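Local coordinates for cupin type-2 domain-containing protein (PDB 2O8Q) that is of unknown function but has a cupin-like fold and holds a nickel ion in the crystal, bound by side chains and water, at residues W58-V63 and A122-D127; F65-V70 and L113-P118; R72-F77 and A84-A89. One frame throughout, in Å; residues are numbered along the deposited sequence. Where two conformers were deposited one is given.

Contact 1: residues W58-V63 and A122-D127; sequences WHTHTV and ATSVVD. With NI (nickel (II) ion), chain C.
Two of the three nickel-binding histidines of this cupin fold sit on a short antiparallel ladder of strands 59-61 and 123-125. His-59 and His-61 point to the same face of the ladder. Each binds nickel through NE2, and His-101 and three waters complete the site. The NE2 atoms of His-59 and His-61 lie 3.1 Å apart because both bind the metal. His-61 ND1 donates to Thr-123 OG1 at 2.8 Å, and the hydroxyl oxygen lies at the ring edge, 1° out of the ring plane. Thr-123 OG1 stands beside its own backbone N (chi1 -63°), which turns it to the imidazole, while CG2 lies 3.9 Å from His-59 CD2. His-59 ND1 is hydrogen-bonded to the carbonyl of Thr-57. On the other face, water 2 joins Thr-60 OG1 and Ser-124 OG. Backbone bonds run both ways between Thr-60 and Ser-124. Past the ladder, Ala-122 N donates to Thr-62 OG1 at 2.9 Å, and that hydroxyl is also hydrogen-bonded to Thr-62 OG1 of the second subunit. With ND1 as donor in both rings, each NE2 is left to offer its lone pair to nickel. Thr-123 is thus a second-shell residue that probably fixes the rotation of His-61.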
ATOM      1  N   TRP A  58     -23.297  12.946   0.608  1.00 20.48           N
ATOM      2  CA  TRP A  58     -22.699  11.735   0.040  1.00 19.54           C
ATOM      3  C   TRP A  58     -21.461  12.106  -0.742  1.00 20.34           C
ATOM      4  O   TRP A  58     -21.462  13.031  -1.553  1.00 20.18           O
ATOM      5  CB  TRP A  58     -23.682  11.016  -0.854  1.00 21.14           C
ATOM      6  CG  TRP A  58     -24.786  10.326  -0.124  1.00 20.26           C
ATOM      7  CD1 TRP A  58     -26.090  10.770   0.002  1.00 21.12           C
ATOM      8  CD2 TRP A  58     -24.757   9.037   0.522  1.00 21.79           C
ATOM      9  NE1 TRP A  58     -26.843   9.869   0.714  1.00 22.43           N
ATOM     10  CE2 TRP A  58     -26.073   8.779   1.002  1.00 18.67           C
ATOM     11  CE3 TRP A  58     -23.773   8.057   0.709  1.00 21.58           C
ATOM     12  CZ2 TRP A  58     -26.392   7.623   1.690  1.00 20.71           C
ATOM     13  CZ3 TRP A  58     -24.104   6.906   1.355  1.00 21.50           C
ATOM     14  CH2 TRP A  58     -25.387   6.707   1.868  1.00 23.31           C
ATOM     15  N   HIS A  59     -20.369  11.383  -0.509  1.00 18.52           N
ATOM     16  CA  HIS A  59     -19.115  11.694  -1.166  1.00 19.39           C
ATOM     17  C   HIS A  59     -18.243  10.438  -1.201  1.00 19.12           C
ATOM     18  O   HIS A  59     -18.573   9.411  -0.607  1.00 18.38           O
ATOM     19  CB  HIS A  59     -18.367  12.841  -0.439  1.00 19.23           C
ATOM     20  CG  HIS A  59     -17.943  12.500   0.953  1.00 19.26           C
ATOM     21  ND1 HIS A  59     -18.787  12.655   2.035  1.00 18.30           N
ATOM     22  CD2 HIS A  59     -16.783  12.011   1.446  1.00 18.33           C
ATOM     23  CE1 HIS A  59     -18.147  12.291   3.134  1.00 19.81           C
ATOM     24  NE2 HIS A  59     -16.929  11.896   2.810  1.00 18.41           N
ATOM     25  N   THR A  60     -17.122  10.556  -1.908  1.00 18.57           N
ATOM     26  CA  THR A  60     -16.104   9.538  -2.006  1.00 18.77           C
ATOM     27  C   THR A  60     -14.726  10.188  -1.866  1.00 18.97           C
ATOM     28  O   THR A  60     -14.551  11.377  -2.112  1.00 20.14           O
ATOM     29  CB  THR A  60     -16.142   8.810  -3.369  1.00 19.94           C
ATOM     30  OG1 THR A  60     -15.805   9.746  -4.419  1.00 24.00           O
ATOM     31  CG2 THR A  60     -17.524   8.242  -3.656  1.00 20.46           C
ATOM     32  N   HIS A  61     -13.768   9.368  -1.507  1.00 18.87           N
ATOM     33  CA  HIS A  61     -12.364   9.779  -1.451  1.00 19.02           C
ATOM     34  C   HIS A  61     -11.524   8.920  -2.371  1.00 20.43           C
ATOM     35  O   HIS A  61     -11.751   7.716  -2.454  1.00 19.64           O
ATOM     36  CB  HIS A  61     -11.809   9.682  -0.037  1.00 18.91           C
ATOM     37  CG  HIS A  61     -12.661  10.360   0.986  1.00 18.14           C
ATOM     38  ND1 HIS A  61     -12.819  11.727   1.043  1.00 20.38           N
ATOM     39  CD2 HIS A  61     -13.396   9.837   1.988  1.00 21.41           C
ATOM     40  CE1 HIS A  61     -13.660  12.020   2.032  1.00 18.22           C
ATOM     41  NE2 HIS A  61     -14.035  10.888   2.617  1.00 17.92           N
ATOM     42  N   THR A  62     -10.508   9.525  -2.988  1.00 21.02           N
ATOM     43  CA  THR A  62      -9.610   8.768  -3.894  1.00 20.51           C
ATOM     44  C   THR A  62      -8.492   8.092  -3.096  1.00 22.60           C
ATOM     45  O   THR A  62      -7.327   8.463  -3.169  1.00 26.90           O
ATOM     46  CB  THR A  62      -9.051   9.653  -5.070  1.00 27.10           C
ATOM     47  OG1 THR A  62      -8.137  10.658  -4.557  1.00 30.09           O
ATOM     48  CG2 THR A  62     -10.114  10.268  -5.811  1.00 24.08           C
ATOM     49  N   VAL A  63      -8.852   7.137  -2.281  1.00 22.13           N
ATOM     50  CA  VAL A  63      -7.944   6.491  -1.389  1.00 21.81           C
ATOM     51  C   VAL A  63      -7.819   5.036  -1.749  1.00 24.22           C
ATOM     52  O   VAL A  63      -8.795   4.432  -2.323  1.00 24.95           O
ATOM     53  CB  VAL A  63      -8.439   6.576   0.099  1.00 22.04           C
ATOM     54  CG1 VAL A  63      -8.369   7.972   0.545  1.00 24.33           C
ATOM     55  CG2 VAL A  63      -9.819   5.936   0.323  1.00 22.12           C
ATOM     56  N   ALA A 122      -8.134  13.101  -3.020  1.00 24.07           N
ATOM     57  CA  ALA A 122      -9.186  14.039  -3.413  1.00 23.41           C
ATOM     58  C   ALA A 122     -10.553  13.550  -2.851  1.00 23.14           C
ATOM     59  O   ALA A 122     -10.697  12.406  -2.462  1.00 20.89           O
ATOM     60  CB  ALA A 122      -9.252  14.168  -4.953  1.00 23.94           C
ATOM     61  N   THR A 123     -11.510  14.479  -2.764  1.00 21.45           N
ATOM     62  CA  THR A 123     -12.867  14.167  -2.294  1.00 22.91           C
ATOM     63  C   THR A 123     -13.846  14.678  -3.328  1.00 23.60           C
ATOM     64  O   THR A 123     -13.710  15.794  -3.807  1.00 24.47           O
ATOM     65  CB  THR A 123     -13.093  14.834  -0.921  1.00 23.77           C
ATOM     66  OG1 THR A 123     -12.177  14.280   0.049  1.00 20.15           O
ATOM     67  CG2 THR A 123     -14.543  14.617  -0.451  1.00 21.83           C
ATOM     68  N   SER A 124     -14.792  13.831  -3.715  1.00 21.60           N
ATOM     69  CA  SER A 124     -15.794  14.207  -4.696  1.00 24.23           C
ATOM     70  C   SER A 124     -17.183  14.048  -4.125  1.00 23.72           C
ATOM     71  O   SER A 124     -17.465  13.063  -3.485  1.00 21.01           O
ATOM     72  CB  SER A 124     -15.662  13.357  -5.974  1.00 28.76           C
ATOM     73  OG  SER A 124     -14.316  13.364  -6.451  1.00 40.91           O
ATOM     74  N   VAL A 125     -18.065  15.014  -4.381  1.00 25.83           N
ATOM     75  CA  VAL A 125     -19.453  14.904  -3.953  1.00 26.18           C
ATOM     76  C   VAL A 125     -20.144  13.943  -4.927  1.00 28.43           C
ATOM     77  O   VAL A 125     -19.886  14.019  -6.138  1.00 30.90           O
ATOM     78  CB  VAL A 125     -20.131  16.310  -3.914  1.00 30.46           C
ATOM     79  CG1 VAL A 125     -21.591  16.191  -3.610  1.00 34.02           C
ATOM     80  CG2 VAL A 125     -19.450  17.195  -2.862  1.00 27.92           C
ATOM     81  N   VAL A 126     -21.009  13.049  -4.433  1.00 28.23           N
ATOM     82  CA  VAL A 126     -21.681  12.086  -5.311  1.00 28.48           C
ATOM     83  C   VAL A 126     -22.775  12.801  -6.078  1.00 32.30           C
ATOM     84  O   VAL A 126     -23.565  13.527  -5.465  1.00 29.16           O
ATOM     85  CB  VAL A 126     -22.325  10.903  -4.549  1.00 27.86           C
ATOM     86  CG1 VAL A 126     -23.245  10.062  -5.470  1.00 28.38           C
ATOM     87  CG2 VAL A 126     -21.241  10.036  -3.939  1.00 26.28           C
ATOM     88  N   ASP A 127     -22.770  12.606  -7.407  1.00 35.62           N
ATOM     89  CA  ASP A 127     -23.819  13.077  -8.326  1.00 40.90           C
ATOM     90  C   ASP A 127     -25.077  12.210  -8.126  1.00 42.57           C
ATOM     91  O   ASP A 127     -25.153  11.070  -8.614  1.00 43.81           O
ATOM     92  CB  ASP A 127     -23.333  12.991  -9.791  1.00 39.65           C
TER
HETATM   93 NI    NI C 300     -15.567  10.876   4.027  1.00 18.21          NI
HETATM   94  O   HOH W   1     -23.778  14.259  -2.706  1.00 37.24           O
HETATM   95  O   HOH W   2     -13.504  10.820  -5.101  1.00 42.86           O
HETATM   96  O   HOH W   3     -14.219   9.809   5.276  1.00 17.80           O
HETATM   97  O   HOH W   4     -14.886  12.755   4.822  1.00 22.96           O
HETATM   98  O   HOH W   5     -16.925  10.929   5.692  1.00 19.70           O

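Contact 2: residues F65-V70 and L113-P118; sequences FQLFYV and LEIVSP. With EDO (1,2-ethanediol), chain F.
Glu-114 OE2 accepts a hydrogen bond from Gln-66 NE2 at 2.8 Å. This bond joins the two middle strands of a six-stranded antiparallel sheet of the cupin barrel, 66-72 and 111-116. It is bent, 146° at the hydrogen, and reaches OE2 almost head-on to its C-O bond. The amide and carboxylate planes are only 22° apart. The Glu-114 chain is fully extended from CA to CD, which carries the carboxylate to the Gln-66 amide. Its other oxygen, OE1, is bonded to His-44 NE2 on the adjoining strand. Both carboxylate oxygens are thus held, and the buried group is probably fixed in its rotation.

Phe-68 runs beside the stem of Glu-114. Its CE1 is 3.5 Å from Glu-114 CG, and its CZ is 3.3 Å from Glu-114 OE2. The aromatic ring packs against both the aliphatic stem and the acid group. The ring and carboxylate planes are 32° apart.

Between the strands, Leu-67 and Ile-115 exchange N-H to carbonyl bonds in both directions. Tyr-69 and Leu-113 repeat this pattern, and Ser-117 N donates to Phe-65 O. Ser-117 OG is hydrogen-bonded to Met-40 O and makes only weak bonds to an ethanediol, probably left from crystallisation.

The side chains of Leu-67, Ile-115, Tyr-69 and Leu-113 lie on the face away from Gln-66 and Glu-114. There the Phe-65 ring flanks Ile-115, with Phe-65 CE2 4.0 Å from Ile-115 CG2. The third subunit covers this apolar face. Phe-41 of the third subunit stacks on Phe-65, and Tyr-69 of the third subunit packs on Leu-113. On the face of Phe-65 and Ile-115, Leu-67 CD2 meets Ile-115 CD1 at 4.2 Å.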
ATOM      1  N   PHE A  65      -6.235   2.778   0.959  1.00 19.35           N
ATOM      2  CA  PHE A  65      -6.518   2.297   2.274  1.00 17.65           C
ATOM      3  C   PHE A  65      -7.140   3.423   3.092  1.00 18.21           C
ATOM      4  O   PHE A  65      -6.647   4.561   3.051  1.00 19.25           O
ATOM      5  CB  PHE A  65      -5.225   1.835   2.954  1.00 18.70           C
ATOM      6  CG  PHE A  65      -5.441   1.298   4.319  1.00 18.25           C
ATOM      7  CD1 PHE A  65      -6.116   0.088   4.490  1.00 20.01           C
ATOM      8  CD2 PHE A  65      -5.056   2.020   5.428  1.00 18.68           C
ATOM      9  CE1 PHE A  65      -6.380  -0.400   5.747  1.00 21.72           C
ATOM     10  CE2 PHE A  65      -5.322   1.504   6.706  1.00 19.37           C
ATOM     11  CZ  PHE A  65      -5.944   0.313   6.849  1.00 18.53           C
ATOM     12  N   GLN A  66      -8.203   3.104   3.820  1.00 18.47           N
ATOM     13  CA  GLN A  66      -8.751   4.076   4.719  1.00 17.59           C
ATOM     14  C   GLN A  66      -9.416   3.423   5.953  1.00 17.62           C
ATOM     15  O   GLN A  66     -10.318   2.624   5.821  1.00 19.15           O
ATOM     16  CB  GLN A  66      -9.797   4.938   3.981  1.00 18.15           C
ATOM     17  CG  GLN A  66     -10.324   6.070   4.844  1.00 18.08           C
ATOM     18  CD  GLN A  66     -11.136   7.065   4.012  1.00 19.47           C
ATOM     19  OE1 GLN A  66     -12.007   6.648   3.233  1.00 19.53           O
ATOM     20  NE2 GLN A  66     -10.848   8.385   4.193  1.00 20.29           N
ATOM     21  N   LEU A  67      -8.933   3.802   7.143  1.00 17.85           N
ATOM     22  CA  LEU A  67      -9.462   3.250   8.393  1.00 17.40           C
ATOM     23  C   LEU A  67      -9.675   4.323   9.424  1.00 18.47           C
ATOM     24  O   LEU A  67      -8.811   5.191   9.583  1.00 18.69           O
ATOM     25  CB  LEU A  67      -8.442   2.256   8.999  1.00 18.25           C
ATOM     26  CG  LEU A  67      -8.808   1.509  10.288  1.00 19.40           C
ATOM     27  CD1 LEU A  67     -10.051   0.609  10.176  1.00 19.80           C
ATOM     28  CD2 LEU A  67      -7.603   0.663  10.771  1.00 20.04           C
ATOM     29  N   PHE A  68     -10.809   4.278  10.138  1.00 18.21           N
ATOM     30  CA  PHE A  68     -11.071   5.157  11.273  1.00 18.78           C
ATOM     31  C   PHE A  68     -11.154   4.310  12.535  1.00 19.42           C
ATOM     32  O   PHE A  68     -11.747   3.205  12.524  1.00 19.53           O
ATOM     33  CB  PHE A  68     -12.424   5.855  11.110  1.00 17.44           C
ATOM     34  CG  PHE A  68     -12.412   6.829   9.971  1.00 19.93           C
ATOM     35  CD1 PHE A  68     -11.897   8.112  10.129  1.00 22.74           C
ATOM     36  CD2 PHE A  68     -12.746   6.421   8.706  1.00 23.07           C
ATOM     37  CE1 PHE A  68     -11.815   8.975   9.057  1.00 25.19           C
ATOM     38  CE2 PHE A  68     -12.654   7.296   7.657  1.00 23.77           C
ATOM     39  CZ  PHE A  68     -12.182   8.548   7.818  1.00 24.70           C
ATOM     40  N   TYR A  69     -10.561   4.842  13.598  1.00 18.97           N
ATOM     41  CA  TYR A  69     -10.650   4.241  14.949  1.00 18.42           C
ATOM     42  C   TYR A  69     -11.076   5.331  15.917  1.00 19.68           C
ATOM     43  O   TYR A  69     -10.395   6.283  16.107  1.00 18.42           O
ATOM     44  CB  TYR A  69      -9.326   3.595  15.377  1.00 19.72           C
ATOM     45  CG  TYR A  69      -9.428   2.773  16.644  1.00 17.46           C
ATOM     46  CD1 TYR A  69      -9.360   3.402  17.873  1.00 19.50           C
ATOM     47  CD2 TYR A  69      -9.668   1.412  16.604  1.00 19.17           C
ATOM     48  CE1 TYR A  69      -9.484   2.660  19.034  1.00 18.28           C
ATOM     49  CE2 TYR A  69      -9.774   0.674  17.746  1.00 18.50           C
ATOM     50  CZ  TYR A  69      -9.695   1.292  18.964  1.00 18.40           C
ATOM     51  OH  TYR A  69      -9.825   0.548  20.134  1.00 18.65           O
ATOM     52  N   VAL A  70     -12.242   5.167  16.524  1.00 18.71           N
ATOM     53  CA  VAL A  70     -12.781   6.188  17.423  1.00 18.00           C
ATOM     54  C   VAL A  70     -12.112   6.134  18.788  1.00 18.96           C
ATOM     55  O   VAL A  70     -12.092   5.104  19.465  1.00 18.91           O
ATOM     56  CB  VAL A  70     -14.307   6.087  17.556  1.00 18.73           C
ATOM     57  CG1 VAL A  70     -14.804   7.202  18.501  1.00 19.26           C
ATOM     58  CG2 VAL A  70     -14.953   6.187  16.180  1.00 19.93           C
ATOM     59  N   LEU A 113      -9.041   8.647  15.074  1.00 18.86           N
ATOM     60  CA  LEU A 113      -7.815   8.490  14.310  1.00 18.81           C
ATOM     61  C   LEU A 113      -8.184   7.984  12.911  1.00 19.57           C
ATOM     62  O   LEU A 113      -8.944   7.043  12.746  1.00 19.86           O
ATOM     63  CB  LEU A 113      -6.928   7.456  15.000  1.00 18.33           C
ATOM     64  CG  LEU A 113      -5.598   7.091  14.339  1.00 18.39           C
ATOM     65  CD1 LEU A 113      -4.593   8.272  14.312  1.00 20.24           C
ATOM     66  CD2 LEU A 113      -4.972   5.809  15.033  1.00 19.95           C
ATOM     67  N   GLU A 114      -7.614   8.634  11.908  1.00 18.60           N
ATOM     68  CA  GLU A 114      -7.774   8.263  10.518  1.00 18.76           C
ATOM     69  C   GLU A 114      -6.391   7.865  10.003  1.00 19.63           C
ATOM     70  O   GLU A 114      -5.440   8.605  10.194  1.00 19.67           O
ATOM     71  CB  GLU A 114      -8.299   9.415   9.636  1.00 19.35           C
ATOM     72  CG  GLU A 114      -8.468   9.050   8.149  1.00 19.99           C
ATOM     73  CD  GLU A 114      -9.080  10.144   7.318  1.00 23.93           C
ATOM     74  OE1 GLU A 114      -9.028  11.343   7.726  1.00 24.11           O
ATOM     75  OE2 GLU A 114      -9.615   9.851   6.210  1.00 23.34           O
ATOM     76  N   ILE A 115      -6.332   6.704   9.331  1.00 18.05           N
ATOM     77  CA  ILE A 115      -5.143   6.205   8.644  1.00 17.95           C
ATOM     78  C   ILE A 115      -5.548   6.031   7.188  1.00 19.82           C
ATOM     79  O   ILE A 115      -6.528   5.367   6.900  1.00 19.57           O
ATOM     80  CB  ILE A 115      -4.626   4.885   9.223  1.00 18.93           C
ATOM     81  CG1 ILE A 115      -4.553   4.941  10.752  1.00 18.96           C
ATOM     82  CG2 ILE A 115      -3.298   4.504   8.520  1.00 22.33           C
ATOM     83  CD1 ILE A 115      -5.785   4.373  11.506  1.00 20.13           C
ATOM     84  N   VAL A 116      -4.782   6.589   6.249  0.50 18.62           N
ATOM     85  CA  VAL A 116      -5.225   6.654   4.862  0.50 19.54           C
ATOM     86  C   VAL A 116      -4.030   6.625   3.935  0.50 18.89           C
ATOM     87  O   VAL A 116      -2.969   7.168   4.272  0.50 19.77           O
ATOM     88  CB  VAL A 116      -5.975   8.000   4.638  0.50 19.24           C
ATOM     89  CG1 VAL A 116      -4.957   9.218   4.581  0.50 17.81           C
ATOM     90  CG2 VAL A 116      -6.857   8.017   3.369  0.50 18.43           C
ATOM     91  N   SER A 117      -4.195   6.013   2.768  1.00 18.95           N
ATOM     92  CA  SER A 117      -3.196   6.064   1.690  1.00 18.40           C
ATOM     93  C   SER A 117      -3.958   6.476   0.431  1.00 19.45           C
ATOM     94  O   SER A 117      -5.021   5.924   0.150  1.00 20.69           O
ATOM     95  CB  SER A 117      -2.571   4.714   1.461  1.00 20.72           C
ATOM     96  OG  SER A 117      -1.694   4.798   0.333  1.00 22.59           O
ATOM     97  N   PRO A 118      -3.475   7.479  -0.335  1.00 19.35           N
ATOM     98  CA  PRO A 118      -2.327   8.314  -0.023  1.00 18.70           C
ATOM     99  C   PRO A 118      -2.742   9.400   1.004  1.00 18.40           C
ATOM    100  O   PRO A 118      -3.955   9.627   1.208  1.00 19.63           O
ATOM    101  CB  PRO A 118      -1.999   9.003  -1.352  1.00 19.09           C
ATOM    102  CG  PRO A 118      -3.373   9.123  -2.026  1.00 19.36           C
ATOM    103  CD  PRO A 118      -4.145   7.882  -1.592  1.00 20.91           C
TER
HETATM  104  C1  EDO F 303       0.055   2.306  -1.010  1.00 43.08           C
HETATM  105  O1  EDO F 303      -0.219   3.115  -2.191  1.00 40.61           O
HETATM  106  C2  EDO F 303      -0.974   1.206  -0.628  1.00 43.01           C
HETATM  107  O2  EDO F 303      -2.369   1.565  -0.441  1.00 51.78           O

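Contact 3: residues R72-F77 and A84-A89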
ATOM      1  N   ARG A  72     -12.683   8.756  21.274  1.00 19.28           N
ATOM      2  CA  ARG A  72     -13.548   9.436  22.263  1.00 18.94           C
ATOM      3  C   ARG A  72     -14.812   9.870  21.551  1.00 19.56           C
ATOM      4  O   ARG A  72     -14.796  10.189  20.380  1.00 21.23           O
ATOM      5  CB  ARG A  72     -12.837  10.664  22.827  1.00 20.39           C
ATOM      6  CG  ARG A  72     -13.548  11.325  24.007  1.00 26.66           C
ATOM      7  CD  ARG A  72     -12.794  12.603  24.503  1.00 29.39           C
ATOM      8  NE  ARG A  72     -12.651  13.595  23.420  1.00 42.94           N
ATOM      9  CZ  ARG A  72     -12.694  14.922  23.573  1.00 51.65           C
ATOM     10  NH1 ARG A  72     -12.891  15.460  24.783  1.00 60.12           N
ATOM     11  NH2 ARG A  72     -12.557  15.722  22.505  1.00 41.96           N
ATOM     12  N   GLY A  73     -15.923   9.824  22.276  1.00 20.15           N
ATOM     13  CA  GLY A  73     -17.175  10.308  21.740  1.00 18.64           C
ATOM     14  C   GLY A  73     -17.802   9.299  20.830  1.00 19.47           C
ATOM     15  O   GLY A  73     -17.584   8.081  20.959  1.00 20.70           O
ATOM     16  N   TRP A  74     -18.638   9.794  19.917  1.00 18.83           N
ATOM     17  CA  TRP A  74     -19.304   8.915  18.979  1.00 18.70           C
ATOM     18  C   TRP A  74     -19.539   9.629  17.666  1.00 18.57           C
ATOM     19  O   TRP A  74     -19.523  10.836  17.591  1.00 19.09           O
ATOM     20  CB  TRP A  74     -20.629   8.407  19.583  1.00 19.16           C
ATOM     21  CG  TRP A  74     -21.654   9.468  19.920  1.00 19.05           C
ATOM     22  CD1 TRP A  74     -21.948   9.948  21.171  1.00 20.36           C
ATOM     23  CD2 TRP A  74     -22.520  10.196  19.007  1.00 17.80           C
ATOM     24  NE1 TRP A  74     -22.918  10.922  21.097  1.00 20.98           N
ATOM     25  CE2 TRP A  74     -23.290  11.089  19.793  1.00 18.57           C
ATOM     26  CE3 TRP A  74     -22.733  10.173  17.615  1.00 20.84           C
ATOM     27  CZ2 TRP A  74     -24.204  11.961  19.230  1.00 16.83           C
ATOM     28  CZ3 TRP A  74     -23.652  11.045  17.068  1.00 17.74           C
ATOM     29  CH2 TRP A  74     -24.371  11.908  17.870  1.00 17.90           C
ATOM     30  N   VAL A  75     -19.675   8.850  16.605  1.00 18.51           N
ATOM     31  CA  VAL A  75     -19.920   9.412  15.280  1.00 19.10           C
ATOM     32  C   VAL A  75     -20.767   8.397  14.513  1.00 19.07           C
ATOM     33  O   VAL A  75     -20.580   7.184  14.654  1.00 19.73           O
ATOM     34  CB  VAL A  75     -18.601   9.673  14.528  1.00 21.32           C
ATOM     35  CG1 VAL A  75     -17.720   8.403  14.437  1.00 20.87           C
ATOM     36  CG2 VAL A  75     -18.844  10.282  13.158  1.00 18.57           C
ATOM     37  N   GLU A  76     -21.734   8.892  13.726  1.00 15.75           N
ATOM     38  CA  GLU A  76     -22.596   8.037  12.893  1.00 17.09           C
ATOM     39  C   GLU A  76     -22.289   8.349  11.425  1.00 18.12           C
ATOM     40  O   GLU A  76     -22.372   9.501  10.964  1.00 19.18           O
ATOM     41  CB  GLU A  76     -24.072   8.309  13.205  1.00 16.94           C
ATOM     42  CG  GLU A  76     -25.025   7.336  12.548  1.00 18.84           C
ATOM     43  CD  GLU A  76     -26.453   7.541  12.921  1.00 22.72           C
ATOM     44  OE1 GLU A  76     -26.888   8.710  12.924  1.00 20.48           O
ATOM     45  OE2 GLU A  76     -27.147   6.531  13.229  1.00 25.67           O
ATOM     46  N   PHE A  77     -21.934   7.275  10.709  1.00 19.20           N
ATOM     47  CA  PHE A  77     -21.667   7.303   9.290  1.00 20.59           C
ATOM     48  C   PHE A  77     -22.785   6.572   8.576  1.00 18.66           C
ATOM     49  O   PHE A  77     -23.620   5.861   9.177  1.00 21.27           O
ATOM     50  CB  PHE A  77     -20.377   6.529   9.014  1.00 18.97           C
ATOM     51  CG  PHE A  77     -19.129   7.172   9.592  1.00 21.09           C
ATOM     52  CD1 PHE A  77     -18.835   8.486   9.308  1.00 24.03           C
ATOM     53  CD2 PHE A  77     -18.224   6.427  10.338  1.00 29.77           C
ATOM     54  CE1 PHE A  77     -17.670   9.083   9.813  1.00 27.58           C
ATOM     55  CE2 PHE A  77     -17.037   7.001  10.807  1.00 29.95           C
ATOM     56  CZ  PHE A  77     -16.761   8.310  10.554  1.00 26.00           C
ATOM     57  N   ALA A  84     -26.495   2.937   7.818  1.00 22.30           N
ATOM     58  CA  ALA A  84     -26.031   3.764   8.928  1.00 20.31           C
ATOM     59  C   ALA A  84     -25.345   2.913   9.973  1.00 22.16           C
ATOM     60  O   ALA A  84     -25.757   1.769  10.270  1.00 24.32           O
ATOM     61  CB  ALA A  84     -27.195   4.567   9.539  1.00 19.88           C
ATOM     62  N   VAL A  85     -24.290   3.496  10.530  1.00 19.88           N
ATOM     63  CA  VAL A  85     -23.416   2.848  11.503  1.00 21.15           C
ATOM     64  C   VAL A  85     -23.103   3.862  12.582  1.00 18.43           C
ATOM     65  O   VAL A  85     -22.535   4.914  12.288  1.00 20.15           O
ATOM     66  CB  VAL A  85     -22.013   2.480  10.877  1.00 23.12           C
ATOM     67  CG1 VAL A  85     -21.124   1.914  11.977  1.00 27.91           C
ATOM     68  CG2 VAL A  85     -22.148   1.547   9.694  1.00 31.71           C
HETATM   69  N   MSE A  86     -23.374   3.523  13.831  1.00 19.14           N
HETATM   70  CA  MSE A  86     -23.008   4.348  14.963  1.00 19.17           C
HETATM   71  C   MSE A  86     -21.745   3.797  15.674  1.00 20.97           C
HETATM   72  O   MSE A  86     -21.737   2.652  16.105  1.00 21.66           O
HETATM   73  CB  MSE A  86     -24.167   4.406  15.934  1.00 19.63           C
HETATM   74  CG  MSE A  86     -23.810   4.962  17.274  1.00 22.38           C
HETATM   75 SE   MSE A  86     -23.681   6.890  17.160  0.75 23.91          SE
HETATM   76  CE  MSE A  86     -25.533   7.411  16.818  1.00 22.63           C
ATOM     77  N   LEU A  87     -20.684   4.591  15.770  1.00 19.88           N
ATOM     78  CA  LEU A  87     -19.464   4.151  16.386  1.00 19.83           C
ATOM     79  C   LEU A  87     -19.196   4.926  17.671  1.00 21.19           C
ATOM     80  O   LEU A  87     -19.285   6.151  17.673  1.00 24.22           O
ATOM     81  CB  LEU A  87     -18.257   4.407  15.457  1.00 21.59           C
ATOM     82  CG  LEU A  87     -18.150   3.680  14.145  1.00 27.56           C
ATOM     83  CD1 LEU A  87     -16.804   4.126  13.417  1.00 25.54           C
ATOM     84  CD2 LEU A  87     -18.189   2.187  14.405  1.00 28.20           C
ATOM     85  N   GLU A  88     -18.792   4.223  18.724  1.00 19.10           N
ATOM     86  CA  GLU A  88     -18.383   4.853  19.972  1.00 18.05           C
ATOM     87  C   GLU A  88     -16.898   4.572  20.160  1.00 19.48           C
ATOM     88  O   GLU A  88     -16.288   3.905  19.304  1.00 19.28           O
ATOM     89  CB  GLU A  88     -19.138   4.239  21.156  1.00 20.44           C
ATOM     90  CG  GLU A  88     -20.634   4.332  21.099  1.00 21.97           C
ATOM     91  CD  GLU A  88     -21.244   3.672  22.329  1.00 23.42           C
ATOM     92  OE1 GLU A  88     -21.355   4.370  23.345  1.00 30.78           O
ATOM     93  OE2 GLU A  88     -21.580   2.472  22.268  1.00 31.43           O
ATOM     94  N   ALA A  89     -16.326   5.003  21.288  1.00 19.03           N
ATOM     95  CA  ALA A  89     -14.885   4.741  21.526  1.00 19.50           C
ATOM     96  C   ALA A  89     -14.598   3.246  21.348  1.00 19.11           C
ATOM     97  O   ALA A  89     -15.359   2.396  21.880  1.00 19.61           O
ATOM     98  CB  ALA A  89     -14.432   5.227  22.903  1.00 20.77           C
TER
HETATM   99  O   HOH W   6     -17.583   6.835  23.240  1.00 27.01           O
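Met-86, present as selenomethionine, reaches across a beta hairpin from strand 83-88 to strand 74-79. Its CB leaves on the same face as Trp-74 and Glu-76. CG is anti to the backbone N (chi1 167°), and two further bends carry the chain to the facing strand. SE then lies 3.4 Å from Trp-74 CE3. This oblique approach is a Met-aromatic contact, with SE 4.4 Å from the centroid of the six-membered ring and 48° off its normal. The terminal CE lies 4.0 Å from Glu-76 CB, with Met-86 running crosswise to Glu-76. Glu-76 OE1 itself forms a salt bridge with Arg-105.

The reverse face is apolar. Leu-87 CD1 meets the edge of the Phe-77 ring at CE2, 3.9 Å away. On its own strand, Val-75 CG2 lies 3.7 Å above one face of the ring, toward its rim. Paired backbone bonds join Val-75 with Leu-87 and Phe-77 with Val-85. Water 6 donates to Gly-73 O and accepts from Ala-89 N.

Strand 74-79 is the middle of three, flanked by 83-88 and 101-106. Behind the apolar face, Val-70 of strand 66-72 packs on Val-75 and Leu-87, and Ile-8 of strand 7-9 on Val-85 and Leu-87.

Overall arrangement
Along the chain, contact 3 lies inside the loop closed by contact 2, and contact 2 inside that of contact 1. Contact 1 carries two of the three nickel ligands. It adjoins contact 2, where Val-63 CB is 3.5 Å from Ser-117 O and His-61 CD2 is 3.7 Å from Gln-66 NE2. The nearest side-chain atom of Gln-66 lies about 5 Å from nickel, so one face of contact 2 looks toward the site. Val-70 joins contact 2 to contact 3, with its CG2 3.8 Å from Leu-87 CB. Contacts 1 and 3 do not touch; their centres are about 20 Å apart and their nearest atoms about 7 Å. The nearest side-chain atom of Phe-77 lies about 6 Å from nickel.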